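Local coordinates for protein ribonucleoside-diphosphate reductase (Pseudomonas aeruginosa, PDB 5IM3) that probably reduces ribonucleoside diphosphates to the deoxyribonucleotides needed for DNA synthesis, and binds dATP in its N-terminal ATP cone and in its barrel domain, at residues Arg76-Gln81 and Leu107-Ala112; Lys285-Glu290 and Pro319-Met324; Pro368-Cys373 and Ile638-Tyr643; Ser784-Tyr789 and Ser875-Ile880. All coordinates share one frame; numbering follows the deposited sequence. Where two conformers were deposited one is given.

Contact 1 of 4, residues Arg76-Gln81 and Leu107-Ala112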
loop_
_atom_site.group_PDB
_atom_site.type_symbol
_atom_site.label_atom_id
_atom_site.label_comp_id
_atom_site.label_asym_id
_atom_site.label_seq_id
_atom_site.Cartn_x
_atom_site.Cartn_y
_atom_site.Cartn_z
ATOM N N ARG A 76 35.303 -16.664 -44.172
ATOM C CA ARG A 76 34.405 -17.811 -44.228
ATOM C C ARG A 76 33.456 -17.838 -43.039
ATOM O O ARG A 76 32.360 -18.401 -43.133
ATOM C CB ARG A 76 35.213 -19.107 -44.293
ATOM C CG ARG A 76 36.013 -19.264 -45.575
ATOM C CD ARG A 76 36.864 -20.526 -45.549
ATOM N NE ARG A 76 36.057 -21.742 -45.435
ATOM C CZ ARG A 76 36.557 -22.973 -45.337
ATOM N NH1 ARG A 76 37.866 -23.169 -45.333
ATOM N NH2 ARG A 76 35.747 -24.016 -45.238
ATOM N N ARG A 77 33.855 -17.244 -41.913
ATOM C CA ARG A 77 32.934 -17.109 -40.792
ATOM C C ARG A 77 31.855 -16.078 -41.098
ATOM O O ARG A 77 30.669 -16.315 -40.842
ATOM C CB ARG A 77 33.702 -16.726 -39.526
ATOM C CG ARG A 77 32.831 -16.603 -38.283
ATOM C CD ARG A 77 33.644 -16.183 -37.067
ATOM N NE ARG A 77 34.298 -14.891 -37.265
ATOM C CZ ARG A 77 33.687 -13.715 -37.155
ATOM N NH1 ARG A 77 32.396 -13.653 -36.854
ATOM N NH2 ARG A 77 34.367 -12.594 -37.355
ATOM N N LEU A 78 32.248 -14.932 -41.655
ATOM C CA LEU A 78 31.272 -13.920 -42.042
ATOM C C LEU A 78 30.370 -14.429 -43.160
ATOM O O LEU A 78 29.156 -14.199 -43.139
ATOM C CB LEU A 78 31.991 -12.642 -42.474
ATOM C CG LEU A 78 32.893 -11.978 -41.432
ATOM C CD1 LEU A 78 33.654 -10.829 -42.066
ATOM C CD2 LEU A 78 32.086 -11.492 -40.241
ATOM N N THR A 79 30.948 -15.125 -44.143
ATOM C CA THR A 79 30.148 -15.673 -45.232
ATOM C C THR A 79 29.135 -16.686 -44.721
ATOM O O THR A 79 28.024 -16.778 -45.255
ATOM C CB THR A 79 31.058 -16.320 -46.279
ATOM O OG1 THR A 79 31.958 -15.337 -46.807
ATOM C CG2 THR A 79 30.240 -16.912 -47.423
ATOM N N GLU A 80 29.495 -17.453 -43.688
ATOM C CA GLU A 80 28.597 -18.481 -43.176
ATOM C C GLU A 80 27.375 -17.865 -42.508
ATOM O O GLU A 80 26.238 -18.267 -42.782
ATOM C CB GLU A 80 29.351 -19.389 -42.203
ATOM C CG GLU A 80 28.461 -20.312 -41.380
ATOM C CD GLU A 80 27.589 -21.210 -42.237
ATOM O OE1 GLU A 80 27.890 -21.367 -43.440
ATOM O OE2 GLU A 80 26.600 -21.758 -41.706
ATOM N N GLN A 81 27.583 -16.889 -41.622
ATOM C CA GLN A 81 26.452 -16.282 -40.930
ATOM C C GLN A 81 25.602 -15.429 -41.861
ATOM O O GLN A 81 24.448 -15.138 -41.531
ATOM C CB GLN A 81 26.938 -15.453 -39.737
ATOM C CG GLN A 81 27.902 -14.332 -40.075
ATOM C CD GLN A 81 28.548 -13.736 -38.835
ATOM O OE1 GLN A 81 28.809 -14.440 -37.858
ATOM N NE2 GLN A 81 28.805 -12.435 -38.868
ATOM N N LEU A 107 26.468 -5.850 -42.762
ATOM C CA LEU A 107 26.023 -6.118 -41.400
ATOM C C LEU A 107 26.992 -7.053 -40.684
ATOM O O LEU A 107 27.385 -6.800 -39.541
ATOM C CB LEU A 107 24.611 -6.705 -41.421
ATOM C CG LEU A 107 24.007 -7.080 -40.062
ATOM C CD1 LEU A 107 23.910 -5.862 -39.148
ATOM C CD2 LEU A 107 22.639 -7.725 -40.238
ATOM N N ALA A 108 27.395 -8.138 -41.350
ATOM C CA ALA A 108 28.291 -9.104 -40.723
ATOM C C ALA A 108 29.641 -8.473 -40.401
ATOM O O ALA A 108 30.178 -8.655 -39.302
ATOM C CB ALA A 108 28.466 -10.321 -41.632
ATOM N N LEU A 109 30.211 -7.731 -41.355
ATOM C CA LEU A 109 31.463 -7.027 -41.095
ATOM C C LEU A 109 31.318 -6.067 -39.919
ATOM O O LEU A 109 32.214 -5.970 -39.071
ATOM C CB LEU A 109 31.910 -6.267 -42.343
ATOM C CG LEU A 109 32.573 -7.085 -43.453
ATOM C CD1 LEU A 109 32.558 -6.315 -44.771
ATOM C CD2 LEU A 109 33.998 -7.455 -43.061
ATOM N N MET A 110 30.189 -5.359 -39.849
ATOM C CA MET A 110 30.011 -4.335 -38.826
ATOM C C MET A 110 29.823 -4.946 -37.443
ATOM O O MET A 110 30.413 -4.470 -36.466
ATOM C CB MET A 110 28.823 -3.448 -39.183
ATOM C CG MET A 110 29.076 -2.529 -40.362
ATOM S SD MET A 110 27.616 -1.564 -40.767
ATOM C CE MET A 110 28.189 -0.644 -42.194
ATOM N N ARG A 111 28.992 -5.987 -37.327
ATOM C CA ARG A 111 28.777 -6.602 -36.021
ATOM C C ARG A 111 30.044 -7.253 -35.487
ATOM O O ARG A 111 30.177 -7.409 -34.270
ATOM C CB ARG A 111 27.650 -7.635 -36.088
ATOM C CG ARG A 111 26.277 -7.041 -36.367
ATOM C CD ARG A 111 25.166 -8.034 -36.067
ATOM N NE ARG A 111 24.747 -7.975 -34.665
ATOM C CZ ARG A 111 23.646 -7.368 -34.224
ATOM N NH1 ARG A 111 22.818 -6.760 -35.066
ATOM N NH2 ARG A 111 23.362 -7.376 -32.927
ATOM N N ALA A 112 30.969 -7.633 -36.367
ATOM C CA ALA A 112 32.262 -8.167 -35.967
ATOM C C ALA A 112 33.256 -7.081 -35.576
ATOM O O ALA A 112 34.416 -7.399 -35.293
ATOM C CB ALA A 112 32.852 -9.010 -37.100
#

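Contact 2 of 4, residues Lys285-Glu290 and Pro319-Met324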
loop_
_atom_site.group_PDB
_atom_site.type_symbol
_atom_site.label_atom_id
_atom_site.label_comp_id
_atom_site.label_asym_id
_atom_site.label_seq_id
_atom_site.Cartn_x
_atom_site.Cartn_y
_atom_site.Cartn_z
ATOM N N LYS A 285 -18.085 48.229 -49.669
ATOM C CA LYS A 285 -16.789 48.840 -49.942
ATOM C C LYS A 285 -15.881 48.827 -48.719
ATOM O O LYS A 285 -14.654 48.859 -48.867
ATOM C CB LYS A 285 -16.978 50.277 -50.424
ATOM C CG LYS A 285 -17.638 50.393 -51.785
ATOM C CD LYS A 285 -17.907 51.843 -52.129
ATOM C CE LYS A 285 -18.549 51.980 -53.496
ATOM N NZ LYS A 285 -19.150 53.328 -53.675
ATOM N N ALA A 286 -16.456 48.789 -47.515
ATOM C CA ALA A 286 -15.651 48.798 -46.300
ATOM C C ALA A 286 -14.927 47.478 -46.074
ATOM O O ALA A 286 -13.993 47.428 -45.265
ATOM C CB ALA A 286 -16.532 49.113 -45.090
ATOM N N ILE A 287 -15.330 46.414 -46.770
ATOM C CA ILE A 287 -14.728 45.104 -46.560
ATOM C C ILE A 287 -13.299 45.106 -47.087
ATOM O O ILE A 287 -13.024 45.578 -48.200
ATOM C CB ILE A 287 -15.577 44.012 -47.229
ATOM C CG1 ILE A 287 -16.937 43.903 -46.523
ATOM C CG2 ILE A 287 -14.852 42.667 -47.197
ATOM C CD1 ILE A 287 -17.906 42.930 -47.171
ATOM N N ASP A 288 -12.382 44.576 -46.279
ATOM C CA ASP A 288 -10.966 44.464 -46.615
ATOM C C ASP A 288 -10.662 42.991 -46.866
ATOM O O ASP A 288 -10.598 42.196 -45.922
ATOM C CB ASP A 288 -10.108 45.028 -45.485
ATOM C CG ASP A 288 -8.627 45.047 -45.816
ATOM O OD1 ASP A 288 -8.208 44.364 -46.773
ATOM O OD2 ASP A 288 -7.876 45.744 -45.103
ATOM N N HIS A 289 -10.480 42.627 -48.138
ATOM C CA HIS A 289 -10.245 41.231 -48.493
ATOM C C HIS A 289 -8.887 40.725 -48.021
ATOM O O HIS A 289 -8.696 39.508 -47.924
ATOM C CB HIS A 289 -10.347 41.043 -50.007
ATOM C CG HIS A 289 -9.121 41.476 -50.750
ATOM N ND1 HIS A 289 -8.870 42.794 -51.062
ATOM C CD2 HIS A 289 -8.076 40.766 -51.237
ATOM C CE1 HIS A 289 -7.723 42.876 -51.713
ATOM N NE2 HIS A 289 -7.221 41.660 -51.832
ATOM N N GLU A 290 -7.940 41.619 -47.736
ATOM C CA GLU A 290 -6.619 41.183 -47.297
ATOM C C GLU A 290 -6.640 40.582 -45.896
ATOM O O GLU A 290 -5.719 39.841 -45.542
ATOM C CB GLU A 290 -5.637 42.352 -47.344
ATOM C CG GLU A 290 -5.154 42.704 -48.749
ATOM C CD GLU A 290 -4.195 41.671 -49.326
ATOM O OE1 GLU A 290 -3.818 40.727 -48.601
ATOM O OE2 GLU A 290 -3.811 41.807 -50.507
ATOM N N PRO A 319 -15.634 34.709 -44.799
ATOM C CA PRO A 319 -15.151 35.195 -43.491
ATOM C C PRO A 319 -15.370 36.682 -43.256
ATOM O O PRO A 319 -15.852 37.065 -42.183
ATOM C CB PRO A 319 -13.660 34.829 -43.520
ATOM C CG PRO A 319 -13.565 33.693 -44.472
ATOM C CD PRO A 319 -14.583 33.988 -45.537
ATOM N N GLN A 320 -15.016 37.539 -44.214
ATOM C CA GLN A 320 -15.192 38.973 -43.999
ATOM C C GLN A 320 -16.663 39.358 -43.961
ATOM O O GLN A 320 -17.029 40.332 -43.295
ATOM C CB GLN A 320 -14.463 39.770 -45.081
ATOM C CG GLN A 320 -12.963 39.532 -45.118
ATOM C CD GLN A 320 -12.306 39.734 -43.762
ATOM O OE1 GLN A 320 -12.381 40.814 -43.177
ATOM N NE2 GLN A 320 -11.670 38.685 -43.248
ATOM N N ILE A 321 -17.517 38.615 -44.667
ATOM C CA ILE A 321 -18.949 38.862 -44.581
ATOM C C ILE A 321 -19.487 38.366 -43.247
ATOM O O ILE A 321 -20.421 38.954 -42.689
ATOM C CB ILE A 321 -19.663 38.212 -45.784
ATOM C CG1 ILE A 321 -19.444 39.074 -47.036
ATOM C CG2 ILE A 321 -21.154 38.013 -45.508
ATOM C CD1 ILE A 321 -20.000 38.481 -48.322
ATOM N N PHE A 322 -18.910 37.291 -42.708
ATOM C CA PHE A 322 -19.258 36.857 -41.360
ATOM C C PHE A 322 -19.007 37.970 -40.351
ATOM O O PHE A 322 -19.892 38.320 -39.562
ATOM C CB PHE A 322 -18.463 35.601 -40.992
ATOM C CG PHE A 322 -18.475 35.281 -39.521
ATOM C CD1 PHE A 322 -19.591 34.714 -38.926
ATOM C CD2 PHE A 322 -17.366 35.545 -38.736
ATOM C CE1 PHE A 322 -19.598 34.417 -37.573
ATOM C CE2 PHE A 322 -17.365 35.250 -37.384
ATOM C CZ PHE A 322 -18.482 34.684 -36.802
ATOM N N PHE A 323 -17.802 38.547 -40.368
ATOM C CA PHE A 323 -17.498 39.631 -39.443
ATOM C C PHE A 323 -18.403 40.830 -39.681
ATOM O O PHE A 323 -18.769 41.530 -38.729
ATOM C CB PHE A 323 -16.028 40.042 -39.570
ATOM C CG PHE A 323 -15.062 39.042 -38.996
ATOM C CD1 PHE A 323 -15.296 38.455 -37.763
ATOM C CD2 PHE A 323 -13.915 38.688 -39.693
ATOM C CE1 PHE A 323 -14.411 37.536 -37.234
ATOM C CE2 PHE A 323 -13.024 37.768 -39.167
ATOM C CZ PHE A 323 -13.277 37.190 -37.933
ATOM N N MET A 324 -18.781 41.076 -40.935
ATOM C CA MET A 324 -19.662 42.197 -41.232
ATOM C C MET A 324 -21.078 41.929 -40.731
ATOM O O MET A 324 -21.763 42.853 -40.278
ATOM C CB MET A 324 -19.656 42.479 -42.738
ATOM C CG MET A 324 -20.500 43.673 -43.167
ATOM S SD MET A 324 -19.980 45.232 -42.415
ATOM C CE MET A 324 -18.466 45.554 -43.317
#

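Contact 3 of 4, residues Pro368-Cys373 and Ile638-Tyr643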
loop_
_atom_site.group_PDB
_atom_site.type_symbol
_atom_site.label_atom_id
_atom_site.label_comp_id
_atom_site.label_asym_id
_atom_site.label_seq_id
_atom_site.Cartn_x
_atom_site.Cartn_y
_atom_site.Cartn_z
ATOM N N PRO A 368 -31.881 37.198 -31.482
ATOM C CA PRO A 368 -30.491 36.773 -31.265
ATOM C C PRO A 368 -30.183 36.557 -29.790
ATOM O O PRO A 368 -30.383 37.447 -28.961
ATOM C CB PRO A 368 -29.676 37.938 -31.834
ATOM C CG PRO A 368 -30.567 39.133 -31.657
ATOM C CD PRO A 368 -31.988 38.642 -31.755
ATOM N N GLN A 369 -29.685 35.367 -29.469
ATOM C CA GLN A 369 -29.153 35.080 -28.139
ATOM C C GLN A 369 -27.690 35.510 -28.127
ATOM O O GLN A 369 -26.789 34.741 -28.468
ATOM C CB GLN A 369 -29.317 33.603 -27.805
ATOM C CG GLN A 369 -28.800 33.211 -26.434
ATOM C CD GLN A 369 -29.908 33.024 -25.419
ATOM O OE1 GLN A 369 -31.020 33.542 -25.578
ATOM N NE2 GLN A 369 -29.611 32.271 -24.364
ATOM N N LEU A 370 -27.450 36.761 -27.725
ATOM C CA LEU A 370 -26.105 37.327 -27.717
ATOM C C LEU A 370 -25.342 37.050 -26.430
ATOM O O LEU A 370 -24.108 37.133 -26.429
ATOM C CB LEU A 370 -26.171 38.841 -27.946
ATOM C CG LEU A 370 -26.822 39.275 -29.260
ATOM C CD1 LEU A 370 -26.793 40.786 -29.392
ATOM C CD2 LEU A 370 -26.143 38.621 -30.452
ATOM N N SER A 371 -26.039 36.729 -25.343
ATOM C CA SER A 371 -25.413 36.374 -24.080
ATOM C C SER A 371 -26.013 35.065 -23.595
ATOM O O SER A 371 -27.228 34.862 -23.687
ATOM C CB SER A 371 -25.614 37.468 -23.026
ATOM O OG SER A 371 -25.128 38.716 -23.490
ATOM N N SER A 372 -25.162 34.177 -23.079
ATOM C CA SER A 372 -25.616 32.848 -22.686
ATOM C C SER A 372 -25.062 32.434 -21.325
ATOM O O SER A 372 -24.865 31.242 -21.071
ATOM C CB SER A 372 -25.230 31.816 -23.746
ATOM O OG SER A 372 -23.821 31.712 -23.864
ATOM N N CYS A 373 -24.820 33.409 -20.441
ATOM C CA CYS A 373 -24.233 33.199 -19.120
ATOM C C CYS A 373 -25.116 33.881 -18.086
ATOM O O CYS A 373 -25.400 35.077 -18.211
ATOM C CB CYS A 373 -22.803 33.768 -19.073
ATOM S SG CYS A 373 -22.013 33.982 -17.422
ATOM N N ILE A 638 -26.550 44.456 -24.786
ATOM C CA ILE A 638 -27.628 44.473 -23.800
ATOM C C ILE A 638 -28.963 44.765 -24.470
ATOM O O ILE A 638 -29.981 44.131 -24.168
ATOM C CB ILE A 638 -27.318 45.504 -22.699
ATOM C CG1 ILE A 638 -25.897 45.282 -22.148
ATOM C CG2 ILE A 638 -28.401 45.468 -21.618
ATOM C CD1 ILE A 638 -25.824 44.888 -20.712
ATOM N N ASP A 639 -28.984 45.738 -25.382
ATOM C CA ASP A 639 -30.229 46.160 -26.013
ATOM C C ASP A 639 -30.691 45.190 -27.091
ATOM O O ASP A 639 -31.899 45.005 -27.270
ATOM C CB ASP A 639 -30.060 47.552 -26.618
ATOM C CG ASP A 639 -29.661 48.592 -25.591
ATOM O OD1 ASP A 639 -30.073 48.466 -24.419
ATOM O OD2 ASP A 639 -28.936 49.538 -25.959
ATOM N N ILE A 640 -29.757 44.574 -27.817
ATOM C CA ILE A 640 -30.130 43.707 -28.929
ATOM C C ILE A 640 -30.516 42.319 -28.438
ATOM O O ILE A 640 -31.333 41.637 -29.069
ATOM C CB ILE A 640 -28.978 43.631 -29.947
ATOM C CG1 ILE A 640 -28.470 45.035 -30.294
ATOM C CG2 ILE A 640 -29.423 42.899 -31.199
ATOM C CD1 ILE A 640 -29.559 46.006 -30.703
ATOM N N ASN A 641 -29.946 41.883 -27.321
ATOM C CA ASN A 641 -30.152 40.524 -26.843
ATOM C C ASN A 641 -31.637 40.223 -26.674
ATOM O O ASN A 641 -32.382 41.017 -26.092
ATOM C CB ASN A 641 -29.412 40.335 -25.521
ATOM C CG ASN A 641 -29.320 38.887 -25.104
ATOM O OD1 ASN A 641 -28.641 38.086 -25.745
ATOM N ND2 ASN A 641 -29.996 38.543 -24.018
ATOM N N TYR A 642 -32.070 39.080 -27.204
ATOM C CA TYR A 642 -33.440 38.619 -27.023
ATOM C C TYR A 642 -33.538 37.838 -25.719
ATOM O O TYR A 642 -32.769 36.898 -25.492
ATOM C CB TYR A 642 -33.899 37.749 -28.194
ATOM C CG TYR A 642 -35.292 37.193 -27.986
ATOM C CD1 TYR A 642 -36.413 37.992 -28.171
ATOM C CD2 TYR A 642 -35.484 35.876 -27.585
ATOM C CE1 TYR A 642 -37.688 37.493 -27.973
ATOM C CE2 TYR A 642 -36.756 35.368 -27.383
ATOM C CZ TYR A 642 -37.852 36.180 -27.576
ATOM O OH TYR A 642 -39.118 35.677 -27.379
ATOM N N TYR A 643 -34.484 38.223 -24.870
ATOM C CA TYR A 643 -34.589 37.693 -23.518
ATOM C C TYR A 643 -35.746 36.708 -23.419
ATOM O O TYR A 643 -36.877 37.024 -23.804
ATOM C CB TYR A 643 -34.770 38.829 -22.512
ATOM C CG TYR A 643 -33.579 39.755 -22.449
ATOM C CD1 TYR A 643 -32.510 39.478 -21.608
ATOM C CD2 TYR A 643 -33.522 40.906 -23.231
ATOM C CE1 TYR A 643 -31.420 40.314 -21.541
ATOM C CE2 TYR A 643 -32.430 41.754 -23.173
ATOM C CZ TYR A 643 -31.377 41.450 -22.327
ATOM O OH TYR A 643 -30.278 42.279 -22.255
#

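Contact 4 of 4, residues Ser784-Tyr789 and Ser875-Ile880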
loop_
_atom_site.group_PDB
_atom_site.type_symbol
_atom_site.label_atom_id
_atom_site.label_comp_id
_atom_site.label_asym_id
_atom_site.label_seq_id
_atom_site.Cartn_x
_atom_site.Cartn_y
_atom_site.Cartn_z
ATOM N N SER A 784 -6.832 33.264 -22.795
ATOM C CA SER A 784 -6.983 34.262 -21.735
ATOM C C SER A 784 -5.673 34.578 -21.016
ATOM O O SER A 784 -4.803 35.248 -21.580
ATOM C CB SER A 784 -8.048 33.803 -20.734
ATOM O OG SER A 784 -7.744 32.526 -20.210
ATOM N N ILE A 785 -5.532 34.119 -19.770
ATOM C CA ILE A 785 -4.336 34.338 -18.966
ATOM C C ILE A 785 -3.593 33.035 -18.715
ATOM O O ILE A 785 -2.696 32.989 -17.866
ATOM C CB ILE A 785 -4.675 35.035 -17.637
ATOM C CG1 ILE A 785 -5.824 34.305 -16.928
ATOM C CG2 ILE A 785 -5.024 36.493 -17.877
ATOM C CD1 ILE A 785 -6.194 34.886 -15.578
ATOM N N GLU A 786 -3.942 31.973 -19.434
ATOM C CA GLU A 786 -3.365 30.667 -19.164
ATOM C C GLU A 786 -1.905 30.623 -19.611
ATOM O O GLU A 786 -1.569 31.125 -20.690
ATOM C CB GLU A 786 -4.148 29.576 -19.896
ATOM C CG GLU A 786 -5.607 29.449 -19.474
ATOM C CD GLU A 786 -5.778 28.659 -18.192
ATOM O OE1 GLU A 786 -4.887 27.844 -17.873
ATOM O OE2 GLU A 786 -6.803 28.855 -17.502
ATOM N N PRO A 787 -1.017 30.031 -18.819
ATOM C CA PRO A 787 0.286 29.643 -19.359
ATOM C C PRO A 787 0.112 28.507 -20.350
ATOM O O PRO A 787 -0.829 27.718 -20.259
ATOM C CB PRO A 787 1.071 29.197 -18.120
ATOM C CG PRO A 787 0.016 28.750 -17.161
ATOM C CD PRO A 787 -1.153 29.660 -17.398
ATOM N N THR A 788 1.018 28.441 -21.319
ATOM C CA THR A 788 0.975 27.369 -22.304
ATOM C C THR A 788 0.903 26.020 -21.603
ATOM O O THR A 788 1.751 25.700 -20.765
ATOM C CB THR A 788 2.211 27.438 -23.206
ATOM O OG1 THR A 788 2.269 28.721 -23.838
ATOM C CG2 THR A 788 2.170 26.348 -24.276
ATOM N N TYR A 789 -0.119 25.233 -21.939
ATOM C CA TYR A 789 -0.253 23.913 -21.332
ATOM C C TYR A 789 0.825 22.961 -21.844
ATOM O O TYR A 789 1.358 22.150 -21.078
ATOM C CB TYR A 789 -1.648 23.347 -21.596
ATOM C CG TYR A 789 -1.944 22.094 -20.806
ATOM C CD1 TYR A 789 -2.231 22.159 -19.448
ATOM C CD2 TYR A 789 -1.931 20.846 -21.413
ATOM C CE1 TYR A 789 -2.500 21.018 -18.718
ATOM C CE2 TYR A 789 -2.200 19.698 -20.692
ATOM C CZ TYR A 789 -2.483 19.791 -19.342
ATOM O OH TYR A 789 -2.750 18.656 -18.609
ATOM N N SER A 875 -11.367 33.991 -14.367
ATOM C CA SER A 875 -11.284 32.535 -14.330
ATOM C C SER A 875 -9.827 32.108 -14.215
ATOM O O SER A 875 -9.027 32.350 -15.126
ATOM C CB SER A 875 -11.919 31.939 -15.581
ATOM O OG SER A 875 -13.275 32.313 -15.676
ATOM N N LEU A 876 -9.482 31.467 -13.104
ATOM C CA LEU A 876 -8.090 31.188 -12.760
ATOM C C LEU A 876 -7.906 29.691 -12.549
ATOM O O LEU A 876 -8.182 29.173 -11.463
ATOM C CB LEU A 876 -7.679 31.965 -11.515
ATOM C CG LEU A 876 -6.195 31.873 -11.158
ATOM C CD1 LEU A 876 -5.336 32.493 -12.255
ATOM C CD2 LEU A 876 -5.933 32.545 -9.823
ATOM N N ASN A 877 -7.430 28.999 -13.578
ATOM C CA ASN A 877 -6.998 27.621 -13.414
ATOM C C ASN A 877 -5.632 27.589 -12.743
ATOM O O ASN A 877 -4.774 28.436 -13.007
ATOM C CB ASN A 877 -6.940 26.912 -14.763
ATOM C CG ASN A 877 -8.306 26.735 -15.379
ATOM O OD1 ASN A 877 -9.279 26.440 -14.687
ATOM N ND2 ASN A 877 -8.390 26.932 -16.687
ATOM N N LEU A 878 -5.441 26.624 -11.854
ATOM C CA LEU A 878 -4.181 26.456 -11.150
ATOM C C LEU A 878 -3.596 25.092 -11.470
ATOM O O LEU A 878 -4.315 24.088 -11.517
ATOM C CB LEU A 878 -4.361 26.620 -9.640
ATOM C CG LEU A 878 -4.682 28.041 -9.167
ATOM C CD1 LEU A 878 -4.845 28.061 -7.661
ATOM C CD2 LEU A 878 -3.604 29.030 -9.587
ATOM N N TYR A 879 -2.286 25.073 -11.704
ATOM C CA TYR A 879 -1.559 23.866 -12.069
ATOM C C TYR A 879 -0.552 23.566 -10.971
ATOM O O TYR A 879 0.263 24.423 -10.619
ATOM C CB TYR A 879 -0.865 24.042 -13.420
ATOM C CG TYR A 879 -1.827 24.422 -14.519
ATOM C CD1 TYR A 879 -2.189 25.747 -14.723
ATOM C CD2 TYR A 879 -2.385 23.455 -15.343
ATOM C CE1 TYR A 879 -3.075 26.097 -15.722
ATOM C CE2 TYR A 879 -3.269 23.797 -16.345
ATOM C CZ TYR A 879 -3.612 25.117 -16.528
ATOM O OH TYR A 879 -4.496 25.454 -17.526
ATOM N N ILE A 880 -0.620 22.359 -10.422
ATOM C CA ILE A 880 0.203 21.972 -9.287
ATOM C C ILE A 880 0.775 20.594 -9.573
ATOM O O ILE A 880 0.029 19.610 -9.641
ATOM C CB ILE A 880 -0.587 21.970 -7.972
ATOM C CG1 ILE A 880 -1.092 23.385 -7.669
ATOM C CG2 ILE A 880 0.286 21.434 -6.838
ATOM C CD1 ILE A 880 -1.880 23.507 -6.383
#

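Contact 1 of 4, residues Arg76-Gln81 and Leu107-Ala112
The carbonyl oxygen of A108 accepts the helical bond from A112 N at 3.2 Å and is touched by a methyl of L78, CD2, 3.5 Å away. This is helix packing inside the N-terminal ATP cone. The short segments of helices 69-88 and 98-111 have axes 9.6 Å apart at closest, with directions at 123°. L78 carries most of the contact. Its CG stands anti to the carbonyl carbon (chi1 -59°), which sends both methyls across the gap. CD2 also lies 4.1 Å from A112 CB. CD1 meets CD2 of L109 at 3.5 Å, and the two leucines cross at about a right angle. L109 turns its back on helix 69-88 at CB, but its end returns. It also packs on F57 and on Y121, a residue of the dATP pocket. Farther along helix 69-88, Q81 stretches out beyond CG and rests its amide nitrogen NE2 3.5 Å from A108 CB. R77 bends at chi3, and the edge of its guanidinium meets a methyl in its plane: NH2 is 3.9 Å from A112 CB.

Contact 2 of 4, residues Lys285-Glu290 and Pro319-Met324
I287 is the bump of this contact, and the hollow that takes it lies between Q320, I321 and M324 on the first turns of helix 319-330. Each branch of the isoleucine has its own partner. CG2 sits 3.6 Å from Q320 CB, where the two side chains slide past each other in opposite directions. CD1, at the end of the longer branch, lies 4.2 Å from I321 CG1. The methyl of M324 closes the hollow, with CE 3.9 Å from I287 CG1. The M324 side chain starts with CG anti to the backbone N (chi1 -178°), then bends at chi2 and chi3. The hooked chain also brings CE near A286, 4.4 Å from its CB. Q320 folds at chi2 and lays its end against the backbone of D288. Its NE2 is bonded to D292. D288 shapes the loop itself: its OD1 takes E290 N at 2.9 Å in an Asx turn. The contact joins the exit of helix 280-286 to the all-alpha region of the reductase. Helix 337-349 packs on A286, I287 and M324 through I342 and Y345, while Y254 and Y261 of helix 250-267 lie against I287 and I321.

Contact 3 of 4, residues Pro368-Cys373 and Ile638-Tyr643
The flat amide of N641 works on two fronts: its OD1 takes L370 N and S371 N across the contact, while ND2 lies 3.4 Å above one face of the Y643 ring, toward the rim. At the edge of that ring, in plane, is I638 O, which the Y643 hydroxyl OH bonds at 2.7 Å. The contact ties the loop before strand 373-377 of the ten-stranded alpha-beta barrel to the end of helix 620-640. N641 is the first residue to leave the helix. The bond from L370 N to OD1 is 2.7 Å and runs nearly along the C=O axis. The one from S371 N is 3.0 Å and comes from above the amide plane. A straight bond from Y642 N to P368 O, 2.9 Å at 173°, adds a third tie. The loop leads to C373, in a disulfide with C602, consistent with the redox-active cysteine pair of this family. Apolar contacts add to these bonds. P368 CG is 4.0 Å from I640 CG2, and L370 CD1 reaches 3.6 Å from I640 CB.

Contact 4 of 4, residues Ser784-Tyr789 and Ser875-Ile880
E786 reaches across to N877 and Y879 with its carboxylate. CB points neither at nor away from the 875-880 segment. CG stands anti to the carbonyl carbon, and a bend at chi2 (-81°) then turns the carboxylate toward it. CD lies about equally far from both partners, 3.5 Å from N877 ND2 and from Y879 OH. OE1 takes the hydroxyl of Y879 at the edge of the ring, in its plane. The modelled separation of OE1 and OH is very short, so its exact length is doubtful. Carboxylate and ring stand nearly perpendicular, at 83°. OE2 receives a weak, bent bond from N877 ND2 at 2.6 Å. Apolar contacts flank this polar centre. P787 CG lies 4.3 Å from Y879 CE1. The Y789 ring meets Y879 CE2 with its edge, CD1 at 3.7 Å, and the two ring planes are 53° apart. At the other end I785 CD1 sits 3.8 Å from S875 O and also touches the L876 side chain. The contact lays the loop 784-789 along the approach to strand 878-881, which pairs in parallel with 906-909. L876 pairs with Y904 through the backbone, and N877 OD1 takes a weak bond from Y905 N. Y904 and Y905, just before strand 906-909, are probably the adjacent tyrosines that carry the radical in class I reductases.

Overall arrangement
The four contacts follow one another along the chain and do not touch. Contact 1 stands apart in the ATP cone, its centre 57 Å from that of the chain, and the second subunit reaches its L107, M110 and R111. Contact 2 is likewise mostly apolar, but joins a loop to a helix. Contacts 3 and 4 belong to the barrel region, with nearest atoms about 9 Å apart. Both bring a loop segment to a barrel element through polar groups: an asparagine gripping backbone nitrogens in contact 3, a carboxylate shared by two side chains in contact 4. Contact 4 lies nearest the chain centre and is buried; the other three are partly buried.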